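Local coordinates for uncharacterized protein lp_2664 (PDB 2PJQ) that is of unknown function but carries an all-helical HD domain, a family that includes many metal-dependent phosphohydrolases, so a related hydrolase activity is possible, at residues N54-A59 and Q122-A127; I102-F107 and G113-S118; D131-I136 and A197-R202; R140-S145 and N177-K182. One frame throughout, in Å; residues are numbered along the deposited sequence.

Contact 1: N54-A59 and Q122-A127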
loop_
_atom_site.group_PDB
_atom_site.type_symbol
_atom_site.label_atom_id
_atom_site.label_comp_id
_atom_site.label_asym_id
_atom_site.label_seq_id
_atom_site.Cartn_x
_atom_site.Cartn_y
_atom_site.Cartn_z
ATOM N N ASN B 54 4.075 32.878 -2.370
ATOM C CA ASN B 54 4.617 32.405 -3.651
ATOM C C ASN B 54 5.924 31.622 -3.653
ATOM O O ASN B 54 6.122 30.779 -4.516
ATOM C CB ASN B 54 4.749 33.573 -4.623
ATOM C CG ASN B 54 3.413 34.162 -4.988
ATOM O OD1 ASN B 54 2.404 33.888 -4.328
ATOM N ND2 ASN B 54 3.391 34.987 -6.032
ATOM N N LEU B 55 6.831 31.899 -2.727
ATOM C CA LEU B 55 8.076 31.149 -2.700
ATOM C C LEU B 55 7.705 29.776 -2.167
ATOM O O LEU B 55 8.138 28.749 -2.700
ATOM C CB LEU B 55 9.082 31.793 -1.744
ATOM C CG LEU B 55 10.576 31.437 -1.791
ATOM C CD1 LEU B 55 11.202 31.790 -0.449
ATOM C CD2 LEU B 55 10.796 29.972 -2.084
ATOM N N THR B 56 6.901 29.779 -1.100
ATOM C CA THR B 56 6.456 28.562 -0.427
ATOM C C THR B 56 5.804 27.556 -1.365
ATOM O O THR B 56 6.289 26.439 -1.520
ATOM C CB THR B 56 5.442 28.888 0.707
ATOM O OG1 THR B 56 6.067 29.721 1.686
ATOM C CG2 THR B 56 4.981 27.627 1.411
ATOM N N LEU B 57 4.703 27.949 -1.992
ATOM C CA LEU B 57 3.992 27.031 -2.869
ATOM C C LEU B 57 4.902 26.579 -3.980
ATOM O O LEU B 57 4.919 25.397 -4.324
ATOM C CB LEU B 57 2.741 27.683 -3.453
ATOM C CG LEU B 57 1.831 28.316 -2.411
ATOM C CD1 LEU B 57 0.569 28.807 -3.079
ATOM C CD2 LEU B 57 1.519 27.298 -1.323
ATOM N N ALA B 58 5.653 27.526 -4.537
ATOM C CA ALA B 58 6.578 27.234 -5.620
ATOM C C ALA B 58 7.438 26.059 -5.181
ATOM O O ALA B 58 7.444 25.009 -5.835
ATOM C CB ALA B 58 7.433 28.440 -5.910
ATOM N N ALA B 59 8.130 26.217 -4.053
ATOM C CA ALA B 59 8.980 25.152 -3.546
ATOM C C ALA B 59 8.137 23.949 -3.190
ATOM O O ALA B 59 8.613 22.822 -3.247
ATOM C CB ALA B 59 9.774 25.620 -2.324
ATOM N N GLN B 122 10.469 25.603 6.379
ATOM C CA GLN B 122 9.842 24.869 7.456
ATOM C C GLN B 122 8.408 24.613 7.073
ATOM O O GLN B 122 7.850 23.572 7.395
ATOM C CB GLN B 122 9.893 25.683 8.739
ATOM C CG GLN B 122 11.311 25.887 9.257
ATOM C CD GLN B 122 11.386 26.866 10.410
ATOM O OE1 GLN B 122 10.397 27.113 11.116
ATOM N NE2 GLN B 122 12.571 27.425 10.618
ATOM N N VAL B 123 7.803 25.559 6.367
ATOM C CA VAL B 123 6.423 25.376 5.961
ATOM C C VAL B 123 6.272 24.302 4.878
ATOM O O VAL B 123 5.376 23.472 4.955
ATOM C CB VAL B 123 5.799 26.703 5.488
ATOM C CG1 VAL B 123 4.450 26.443 4.829
ATOM C CG2 VAL B 123 5.591 27.622 6.681
ATOM N N VAL B 124 7.142 24.300 3.873
ATOM C CA VAL B 124 7.037 23.290 2.827
ATOM C C VAL B 124 7.207 21.926 3.503
ATOM O O VAL B 124 6.368 21.033 3.365
ATOM C CB VAL B 124 8.131 23.486 1.732
ATOM C CG1 VAL B 124 7.763 22.727 0.459
ATOM C CG2 VAL B 124 8.284 24.951 1.418
ATOM N N GLN B 125 8.283 21.783 4.266
ATOM C CA GLN B 125 8.564 20.535 4.968
ATOM C C GLN B 125 7.381 20.037 5.809
ATOM O O GLN B 125 6.959 18.877 5.691
ATOM C CB GLN B 125 9.793 20.713 5.858
ATOM C CG GLN B 125 10.059 19.530 6.749
ATOM C CD GLN B 125 11.354 19.648 7.521
ATOM O OE1 GLN B 125 12.442 19.475 6.966
ATOM N NE2 GLN B 125 11.244 19.945 8.814
ATOM N N ASP B 126 6.854 20.904 6.666
ATOM C CA ASP B 126 5.725 20.520 7.505
ATOM C C ASP B 126 4.539 20.096 6.659
ATOM O O ASP B 126 3.801 19.184 7.010
ATOM C CB ASP B 126 5.319 21.678 8.405
ATOM C CG ASP B 126 6.264 21.859 9.565
ATOM O OD1 ASP B 126 7.054 20.923 9.834
ATOM O OD2 ASP B 126 6.207 22.922 10.216
ATOM N N ALA B 127 4.353 20.762 5.532
ATOM C CA ALA B 127 3.249 20.428 4.656
ATOM C C ALA B 127 3.470 19.055 4.036
ATOM O O ALA B 127 2.573 18.207 4.030
ATOM C CB ALA B 127 3.121 21.471 3.575
#
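Thr56 overlaps Val123 through one methyl group, its CG2 lying 3.7 Å from Val123 CG1 where the two side chains cross at about a right angle. The threonine divides its labour: OG1, lodged beside its own backbone N, hydrogen-bonds back to Asn52 O one turn earlier, which fixes the rotation and leaves CG2 for the neighbouring helix. Val124 reaches the same helix with both branches. Its CG1, placed anti to the backbone N (chi1 -163°), comes to 3.8 Å from Ala59 O. Its CG2 touches the CB of Ala59 at 4.1 Å and also borders Thr56 O, 3.9 Å away. An alanine in place of Val124 would be likely to leave a gap beside Thr56 O and the methyl of Ala59, since both branches that fill it would be gone. No hydrogen bond links the segments; this is buried van der Waals contact between short side chains and the backbone of 54-59. The segment axes approach to 9.2 Å, their directions 41° apart. Val124 also lies near, without touching, His34, His63, Asp64 and Asp128, a set consistent with an HD-type site. Within the HD domain the contact pairs helix 53-62 with helix 119-130. Ile101 of helix 92-102 closes over Ala59 and Val124, while helix 32-49 packs against Leu57 on the first of the pair and Asp126 on the second.

Contact 2: I102-F107 and G113-S118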
loop_
_atom_site.group_PDB
_atom_site.type_symbol
_atom_site.label_atom_id
_atom_site.label_comp_id
_atom_site.label_asym_id
_atom_site.label_seq_id
_atom_site.Cartn_x
_atom_site.Cartn_y
_atom_site.Cartn_z
ATOM N N ILE B 102 13.695 22.772 -1.199
ATOM C CA ILE B 102 13.636 21.441 -1.756
ATOM C C ILE B 102 14.814 20.555 -1.397
ATOM O O ILE B 102 14.644 19.520 -0.755
ATOM C CB ILE B 102 13.544 21.533 -3.261
ATOM C CG1 ILE B 102 12.414 22.486 -3.630
ATOM C CG2 ILE B 102 13.309 20.172 -3.847
ATOM C CD1 ILE B 102 12.433 22.834 -5.076
ATOM N N ASP B 103 16.010 20.972 -1.789
ATOM C CA ASP B 103 17.212 20.178 -1.548
ATOM C C ASP B 103 17.732 20.020 -0.117
ATOM O O ASP B 103 18.643 19.219 0.108
ATOM C CB ASP B 103 18.346 20.691 -2.447
ATOM C CG ASP B 103 18.018 20.554 -3.934
ATOM O OD1 ASP B 103 17.478 19.502 -4.334
ATOM O OD2 ASP B 103 18.303 21.487 -4.711
ATOM N N HIS B 104 17.158 20.745 0.844
ATOM C CA HIS B 104 17.613 20.678 2.236
ATOM C C HIS B 104 16.467 20.645 3.233
ATOM O O HIS B 104 16.508 21.317 4.258
ATOM C CB HIS B 104 18.477 21.891 2.550
ATOM C CG HIS B 104 19.524 22.167 1.521
ATOM N ND1 HIS B 104 20.604 21.338 1.315
ATOM C CD2 HIS B 104 19.638 23.167 0.616
ATOM C CE1 HIS B 104 21.340 21.813 0.327
ATOM N NE2 HIS B 104 20.775 22.922 -0.115
HETATM N N MSE B 105 15.446 19.854 2.939
HETATM C CA MSE B 105 14.289 19.755 3.813
HETATM C C MSE B 105 13.889 18.297 3.973
HETATM O O MSE B 105 13.033 17.963 4.794
HETATM C CB MSE B 105 13.134 20.497 3.190
HETATM C CG MSE B 105 12.880 20.004 1.794
HETATM SE SE MSE B 105 11.110 20.394 1.240
HETATM C CE MSE B 105 10.425 18.591 1.123
ATOM N N SER B 106 14.488 17.427 3.172
ATOM C CA SER B 106 14.150 16.024 3.277
ATOM C C SER B 106 14.765 15.407 4.528
ATOM O O SER B 106 15.825 15.826 5.000
ATOM C CB SER B 106 14.602 15.254 2.031
ATOM O OG SER B 106 13.878 15.665 0.882
ATOM N N PHE B 107 14.052 14.421 5.062
ATOM C CA PHE B 107 14.453 13.668 6.241
ATOM C C PHE B 107 15.740 12.912 5.900
ATOM O O PHE B 107 16.622 12.751 6.745
ATOM C CB PHE B 107 13.343 12.677 6.583
ATOM C CG PHE B 107 13.638 11.797 7.757
ATOM C CD1 PHE B 107 13.461 12.259 9.052
ATOM C CD2 PHE B 107 14.023 10.479 7.565
ATOM C CE1 PHE B 107 13.655 11.417 10.142
ATOM C CE2 PHE B 107 14.219 9.629 8.648
ATOM C CZ PHE B 107 14.033 10.097 9.938
ATOM N N GLY B 113 23.458 15.407 9.512
ATOM C CA GLY B 113 23.526 16.443 10.531
ATOM C C GLY B 113 22.426 17.487 10.403
ATOM O O GLY B 113 21.865 17.648 9.319
ATOM N N PRO B 114 22.095 18.215 11.490
ATOM C CA PRO B 114 21.054 19.256 11.511
ATOM C C PRO B 114 21.310 20.441 10.571
ATOM O O PRO B 114 22.352 21.100 10.647
ATOM C CB PRO B 114 21.010 19.671 12.985
ATOM C CG PRO B 114 22.409 19.425 13.446
ATOM C CD PRO B 114 22.712 18.082 12.822
ATOM N N GLN B 115 20.337 20.711 9.700
ATOM C CA GLN B 115 20.424 21.790 8.711
ATOM C C GLN B 115 19.314 22.837 8.919
ATOM O O GLN B 115 18.131 22.522 8.778
ATOM C CB GLN B 115 20.304 21.185 7.300
ATOM C CG GLN B 115 21.151 19.934 7.083
ATOM C CD GLN B 115 20.570 18.997 6.030
ATOM O OE1 GLN B 115 20.519 19.324 4.845
ATOM N NE2 GLN B 115 20.125 17.823 6.466
ATOM N N LYS B 116 19.688 24.079 9.236
ATOM C CA LYS B 116 18.699 25.140 9.455
ATOM C C LYS B 116 17.953 25.504 8.164
ATOM O O LYS B 116 18.536 25.543 7.082
ATOM C CB LYS B 116 19.368 26.382 10.046
ATOM C CG LYS B 116 18.382 27.394 10.624
ATOM C CD LYS B 116 19.104 28.542 11.314
ATOM C CE LYS B 116 20.014 28.032 12.426
ATOM N NZ LYS B 116 20.824 29.122 13.049
ATOM N N LEU B 117 16.664 25.797 8.300
ATOM C CA LEU B 117 15.819 26.097 7.153
ATOM C C LEU B 117 15.155 27.481 7.189
ATOM O O LEU B 117 15.202 28.169 8.206
ATOM C CB LEU B 117 14.749 25.011 7.085
ATOM C CG LEU B 117 14.380 24.414 5.736
ATOM C CD1 LEU B 117 15.622 23.917 5.034
ATOM C CD2 LEU B 117 13.402 23.282 5.958
ATOM N N SER B 118 14.541 27.888 6.076
ATOM C CA SER B 118 13.842 29.177 6.012
ATOM C C SER B 118 12.511 29.009 6.733
ATOM O O SER B 118 12.236 27.954 7.305
ATOM C CB SER B 118 13.520 29.579 4.567
ATOM O OG SER B 118 14.633 29.434 3.714
#
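Gln115 is the first residue of 113-118 to meet the other segment, bringing OE1 to the edge of the His104 ring, near its plane. OE1 lies 4.0 Å from His104 CB and 4.1 Å from His104 ND1, with no hydrogen bond across. The amide and imidazole planes stand 80° apart. The other end of the amide turns back along its own segment: NE2 of Gln115 gives a weak hydrogen bond (3.3 Å, 139°) to O of the poorly ordered Gly113. Further on, Leu117 points toward the other segment. Its CD2 meets CB of Met105, a selenomethionine, at 3.9 Å, while its CD1 lies toward the backbone carbonyl of His104 at a separation too small to be trusted. Met105 touches with CB alone; its CG sits between the backbone N and the carbonyl carbon (chi1 54°), carrying the rest of the chain away from Leu117 and against His63, which belongs to an H...HD...D set of residues consistent with an HD-domain site; no metal is bound to them here. A serine in place of Leu117 would probably leave CB of Met105 without its apolar partner and open a gap beside it. The chemistry therefore changes along the segment, from a polar edge at Gln115 to a small apolar patch at Leu117, and no hydrogen bond crosses between the loops.

Contact 3: D131-I136 and A197-R202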
loop_
_atom_site.group_PDB
_atom_site.type_symbol
_atom_site.label_atom_id
_atom_site.label_comp_id
_atom_site.label_asym_id
_atom_site.label_seq_id
_atom_site.Cartn_x
_atom_site.Cartn_y
_atom_site.Cartn_z
ATOM N N ASP B 131 1.465 15.084 5.076
ATOM C CA ASP B 131 0.753 14.223 4.143
ATOM C C ASP B 131 1.404 12.851 4.051
ATOM O O ASP B 131 1.093 12.075 3.152
ATOM C CB ASP B 131 0.738 14.844 2.754
ATOM C CG ASP B 131 -0.374 14.282 1.886
ATOM O OD1 ASP B 131 -1.565 14.471 2.251
ATOM O OD2 ASP B 131 -0.074 13.644 0.848
ATOM N N ALA B 132 2.326 12.563 4.961
ATOM C CA ALA B 132 3.004 11.277 4.965
ATOM C C ALA B 132 2.767 10.571 6.293
ATOM O O ALA B 132 3.569 9.747 6.732
ATOM C CB ALA B 132 4.501 11.457 4.718
ATOM N N ILE B 133 1.662 10.916 6.932
ATOM C CA ILE B 133 1.303 10.325 8.208
ATOM C C ILE B 133 -0.199 10.299 8.207
ATOM O O ILE B 133 -0.822 10.763 7.255
ATOM C CB ILE B 133 1.822 11.158 9.418
ATOM C CG1 ILE B 133 1.180 12.554 9.430
ATOM C CG2 ILE B 133 3.353 11.244 9.365
ATOM C CD1 ILE B 133 1.663 13.459 10.577
ATOM N N GLY B 134 -0.797 9.782 9.266
ATOM C CA GLY B 134 -2.238 9.698 9.274
ATOM C C GLY B 134 -2.583 8.565 8.323
ATOM O O GLY B 134 -1.693 7.941 7.752
ATOM N N ALA B 135 -3.874 8.295 8.168
ATOM C CA ALA B 135 -4.363 7.233 7.296
ATOM C C ALA B 135 -3.759 7.389 5.905
ATOM O O ALA B 135 -3.342 6.398 5.269
ATOM C CB ALA B 135 -5.872 7.298 7.219
ATOM N N ILE B 136 -3.696 8.636 5.441
ATOM C CA ILE B 136 -3.131 8.906 4.132
ATOM C C ILE B 136 -1.676 8.457 4.041
ATOM O O ILE B 136 -1.268 7.850 3.051
ATOM C CB ILE B 136 -3.261 10.377 3.781
ATOM C CG1 ILE B 136 -4.683 10.630 3.247
ATOM C CG2 ILE B 136 -2.181 10.765 2.792
ATOM C CD1 ILE B 136 -5.007 12.082 2.910
ATOM N N ALA B 197 -0.128 20.649 15.912
ATOM C CA ALA B 197 -1.483 20.331 16.332
ATOM C C ALA B 197 -2.104 19.310 15.390
ATOM O O ALA B 197 -2.662 18.297 15.826
ATOM C CB ALA B 197 -2.332 21.597 16.371
ATOM N N LEU B 198 -1.998 19.581 14.098
ATOM C CA LEU B 198 -2.559 18.711 13.089
ATOM C C LEU B 198 -1.864 17.361 13.088
ATOM O O LEU B 198 -2.500 16.321 12.957
ATOM C CB LEU B 198 -2.426 19.374 11.731
ATOM C CG LEU B 198 -3.416 18.825 10.722
ATOM C CD1 LEU B 198 -4.779 18.785 11.372
ATOM C CD2 LEU B 198 -3.419 19.684 9.466
ATOM N N ALA B 199 -0.547 17.391 13.236
ATOM C CA ALA B 199 0.249 16.179 13.267
ATOM C C ALA B 199 -0.110 15.374 14.508
ATOM O O ALA B 199 0.302 14.229 14.649
ATOM C CB ALA B 199 1.723 16.529 13.285
ATOM N N ALA B 200 -0.888 15.982 15.399
ATOM C CA ALA B 200 -1.304 15.334 16.640
ATOM C C ALA B 200 -2.466 14.358 16.464
ATOM O O ALA B 200 -2.559 13.385 17.203
ATOM C CB ALA B 200 -1.664 16.387 17.677
ATOM N N HIS B 201 -3.364 14.609 15.515
ATOM C CA HIS B 201 -4.465 13.672 15.302
ATOM C C HIS B 201 -4.178 12.811 14.080
ATOM O O HIS B 201 -5.081 12.391 13.361
ATOM C CB HIS B 201 -5.806 14.385 15.101
ATOM C CG HIS B 201 -6.991 13.464 15.193
ATOM N ND1 HIS B 201 -6.961 12.161 14.735
ATOM C CD2 HIS B 201 -8.239 13.656 15.683
ATOM C CE1 HIS B 201 -8.136 11.593 14.940
ATOM N NE2 HIS B 201 -8.929 12.479 15.513
ATOM N N ARG B 202 -2.904 12.540 13.845
ATOM C CA ARG B 202 -2.542 11.737 12.703
ATOM C C ARG B 202 -1.512 10.677 13.053
ATOM O O ARG B 202 -0.962 10.040 12.166
ATOM C CB ARG B 202 -2.038 12.652 11.583
ATOM C CG ARG B 202 -3.097 13.638 11.114
ATOM C CD ARG B 202 -2.695 14.378 9.862
ATOM N NE ARG B 202 -3.857 15.014 9.252
ATOM C CZ ARG B 202 -3.842 15.660 8.088
ATOM N NH1 ARG B 202 -2.716 15.768 7.404
ATOM N NH2 ARG B 202 -4.960 16.168 7.589
#
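The two backbones come almost into touch, with the CA atoms of Gly134 and Arg202 only 4.0 Å apart. Gly134 has a positive phi (74°), a conformation that favours glycine, and the bond to a CB would point at Arg202. Arg202 uses its aliphatic root here: CB lies 3.8 Å from Gly134 CA and 3.9 Å from CG1 of Ile133, whose side chain it crosses at about a right angle. Ile133 has CG1 between its backbone N and carbonyl carbon (chi1 63°), and from there CD1 lies against Arg202 CB and reaches the CB of Ala199, 4.1 Å away. The rest of Arg202 runs extended from CG to NE, and CG of Leu198 lies over one face of the guanidinium, 4.1 Å above its plane. That group has polar partners beyond the two segments: NH1 hydrogen-bonds Leu130 O, and NH2 forms a salt bridge with Asp220 of the second subunit. Asp131 holds Arg37 in a salt bridge and hydrogen-bonds ND1 of His34, a member of a residue set consistent with an HD-type site. The contact thus ties the chain between helices 119-130 and 134-148 to segment 197-202, which follows on from helix 193-198, with helix 186-189 packed on Ile133 and Ala199 and Glu216 of the second subunit hydrogen-bonding the backbone N of Ala135 and Ile136.

Contact 4: R140-S145 and N177-K182; sequences RALYYS and NHFYEK
Phe179 carries the apolar contact from its side, meeting both Ala141 and Leu142 with the outer end of its ring. Leu142 comes to the ring edge, near its plane, with CD1 4.1 Å from CE1 of Phe179, and the two side chains cross at about a right angle. The same CD1 lies 4.2 Å from CZ of Phe179, so one leucine methyl spans two ring atoms. Ala141 approaches obliquely and adds a single methyl, CB, 4.2 Å from CZ of the same ring. The ring reaches them because CG of Phe179 is anti to its own carbonyl carbon (chi1 -68°), which swings a side chain that leaves the backbone at a slant across to helix 134-148. Met206 and Val210 of helix 204-219 also pack on Phe179, so its ring joins three helices of this all-helical protein: 134-148, 175-183 and 204-219. Leu142 in turn touches Ala139 of the second subunit, bringing the packing up to the dimer interface. No hydrogen bond crosses between the segments, and the backbone bonds stay within each helix. In 177-182 they pass into a wider, pi-type turn at 179-182, where Lys182 N still bonds to His178 O at 2.7 Å and makes a weak, longer bond to Phe179 O. As for charge, Arg140 turns to the chain before its own helix, where NH1 hydrogen-bonds the backbone O of Asp131.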
loop_
_atom_site.group_PDB
_atom_site.type_symbol
_atom_site.label_atom_id
_atom_site.label_comp_id
_atom_site.label_asym_id
_atom_site.label_seq_id
_atom_site.Cartn_x
_atom_site.Cartn_y
_atom_site.Cartn_z
ATOM N N ARG B 140 -0.245 5.806 1.353
ATOM C CA ARG B 140 0.876 6.176 0.499
ATOM C C ARG B 140 2.151 5.404 0.789
ATOM O O ARG B 140 2.895 5.044 -0.122
ATOM C CB ARG B 140 1.179 7.656 0.628
ATOM C CG ARG B 140 0.114 8.568 0.099
ATOM C CD ARG B 140 0.636 9.954 0.272
ATOM N NE ARG B 140 1.894 10.028 -0.443
ATOM C CZ ARG B 140 2.905 10.814 -0.116
ATOM N NH1 ARG B 140 2.813 11.615 0.942
ATOM N NH2 ARG B 140 4.012 10.781 -0.852
ATOM N N ALA B 141 2.413 5.180 2.068
ATOM C CA ALA B 141 3.582 4.440 2.491
ATOM C C ALA B 141 3.576 3.084 1.798
ATOM O O ALA B 141 4.417 2.812 0.953
ATOM C CB ALA B 141 3.563 4.257 3.993
ATOM N N LEU B 142 2.626 2.229 2.136
ATOM C CA LEU B 142 2.589 0.919 1.510
ATOM C C LEU B 142 2.342 0.942 0.004
ATOM O O LEU B 142 2.782 0.047 -0.724
ATOM C CB LEU B 142 1.548 0.020 2.202
ATOM C CG LEU B 142 2.153 -0.574 3.474
ATOM C CD1 LEU B 142 1.967 0.389 4.654
ATOM C CD2 LEU B 142 1.521 -1.906 3.729
ATOM N N TYR B 143 1.629 1.957 -0.466
ATOM C CA TYR B 143 1.339 2.065 -1.890
ATOM C C TYR B 143 2.644 2.238 -2.650
ATOM O O TYR B 143 2.752 1.888 -3.824
ATOM C CB TYR B 143 0.412 3.241 -2.131
ATOM C CG TYR B 143 0.106 3.486 -3.570
ATOM C CD1 TYR B 143 0.987 4.207 -4.381
ATOM C CD2 TYR B 143 -1.081 3.022 -4.132
ATOM C CE1 TYR B 143 0.685 4.470 -5.723
ATOM C CE2 TYR B 143 -1.392 3.278 -5.469
ATOM C CZ TYR B 143 -0.509 4.003 -6.252
ATOM O OH TYR B 143 -0.839 4.284 -7.551
ATOM N N TYR B 144 3.641 2.783 -1.964
ATOM C CA TYR B 144 4.954 2.985 -2.548
ATOM C C TYR B 144 5.712 1.654 -2.586
ATOM O O TYR B 144 6.413 1.343 -3.557
ATOM C CB TYR B 144 5.733 3.993 -1.719
ATOM C CG TYR B 144 7.149 4.191 -2.200
ATOM C CD1 TYR B 144 7.415 4.858 -3.391
ATOM C CD2 TYR B 144 8.220 3.684 -1.478
ATOM C CE1 TYR B 144 8.711 5.007 -3.838
ATOM C CE2 TYR B 144 9.503 3.827 -1.914
ATOM C CZ TYR B 144 9.752 4.483 -3.085
ATOM O OH TYR B 144 11.050 4.612 -3.514
ATOM N N SER B 145 5.565 0.876 -1.518
ATOM C CA SER B 145 6.214 -0.421 -1.403
ATOM C C SER B 145 5.703 -1.354 -2.482
ATOM O O SER B 145 6.455 -2.198 -2.980
ATOM C CB SER B 145 5.933 -1.040 -0.043
ATOM O OG SER B 145 6.157 -0.096 0.977
ATOM N N ASN B 177 9.043 -1.094 9.010
ATOM C CA ASN B 177 10.186 -0.398 9.592
ATOM C C ASN B 177 10.207 1.104 9.284
ATOM O O ASN B 177 10.811 1.898 10.017
ATOM C CB ASN B 177 11.501 -1.030 9.120
ATOM C CG ASN B 177 11.743 -2.422 9.701
ATOM O OD1 ASN B 177 11.174 -2.806 10.730
ATOM N ND2 ASN B 177 12.613 -3.177 9.047
ATOM N N HIS B 178 9.542 1.496 8.202
ATOM C CA HIS B 178 9.503 2.895 7.815
ATOM C C HIS B 178 8.769 3.748 8.839
ATOM O O HIS B 178 9.136 4.897 9.063
ATOM C CB HIS B 178 8.860 3.053 6.434
ATOM C CG HIS B 178 9.215 4.340 5.764
ATOM N ND1 HIS B 178 10.495 4.858 5.790
ATOM C CD2 HIS B 178 8.464 5.230 5.076
ATOM C CE1 HIS B 178 10.513 6.012 5.150
ATOM N NE2 HIS B 178 9.294 6.262 4.708
ATOM N N PHE B 179 7.729 3.197 9.460
ATOM C CA PHE B 179 7.002 3.954 10.473
ATOM C C PHE B 179 7.964 4.168 11.629
ATOM O O PHE B 179 8.178 5.291 12.065
ATOM C CB PHE B 179 5.753 3.205 10.954
ATOM C CG PHE B 179 4.687 3.078 9.911
ATOM C CD1 PHE B 179 4.802 2.149 8.892
ATOM C CD2 PHE B 179 3.599 3.924 9.909
ATOM C CE1 PHE B 179 3.841 2.065 7.881
ATOM C CE2 PHE B 179 2.635 3.847 8.898
ATOM C CZ PHE B 179 2.763 2.916 7.887
ATOM N N TYR B 180 8.565 3.083 12.101
ATOM C CA TYR B 180 9.511 3.165 13.203
ATOM C C TYR B 180 10.679 4.064 12.856
ATOM O O TYR B 180 11.029 4.957 13.626
ATOM C CB TYR B 180 10.038 1.772 13.564
ATOM C CG TYR B 180 9.055 0.927 14.344
ATOM C CD1 TYR B 180 8.567 1.358 15.576
ATOM C CD2 TYR B 180 8.574 -0.285 13.827
ATOM C CE1 TYR B 180 7.619 0.613 16.275
ATOM C CE2 TYR B 180 7.625 -1.040 14.521
ATOM C CZ TYR B 180 7.149 -0.579 15.739
ATOM O OH TYR B 180 6.162 -1.272 16.398
ATOM N N GLU B 181 11.269 3.822 11.688
ATOM C CA GLU B 181 12.429 4.572 11.205
ATOM C C GLU B 181 12.196 6.031 10.827
ATOM O O GLU B 181 13.119 6.851 10.903
ATOM C CB GLU B 181 13.029 3.857 9.992
ATOM C CG GLU B 181 13.649 2.522 10.316
ATOM C CD GLU B 181 14.113 1.776 9.089
ATOM O OE1 GLU B 181 14.654 2.412 8.157
ATOM O OE2 GLU B 181 13.953 0.540 9.062
ATOM N N LYS B 182 10.972 6.353 10.405
ATOM C CA LYS B 182 10.664 7.705 9.967
ATOM C C LYS B 182 9.313 8.248 10.405
ATOM O O LYS B 182 9.230 8.969 11.391
ATOM C CB LYS B 182 10.792 7.787 8.437
ATOM C CG LYS B 182 10.511 9.175 7.851
ATOM C CD LYS B 182 11.174 9.391 6.499
ATOM C CE LYS B 182 10.709 10.686 5.860
ATOM N NZ LYS B 182 9.486 10.490 5.010
#

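In the fold
Contacts 1, 3 and 4 are buried, whereas contact 2 is partly exposed, with His104 on the surface side. Contacts 1 and 4, about 23 Å apart between centres and on opposite sides of the chain's centre, are both apolar helix pairs. Contact 2 joins loops that lie in sequence between the two helices of contact 1, and the two touch where Ile102 meets Ala59. Contacts 3 and 4 share helix 134-148, joined by a salt bridge from Asp131 to Arg140, and both reach the second subunit; salt bridges lie at contact 3, whereas contact 1 is closed by short apolar groups. Phe107 of contact 2 packs on Lys182 of contact 4.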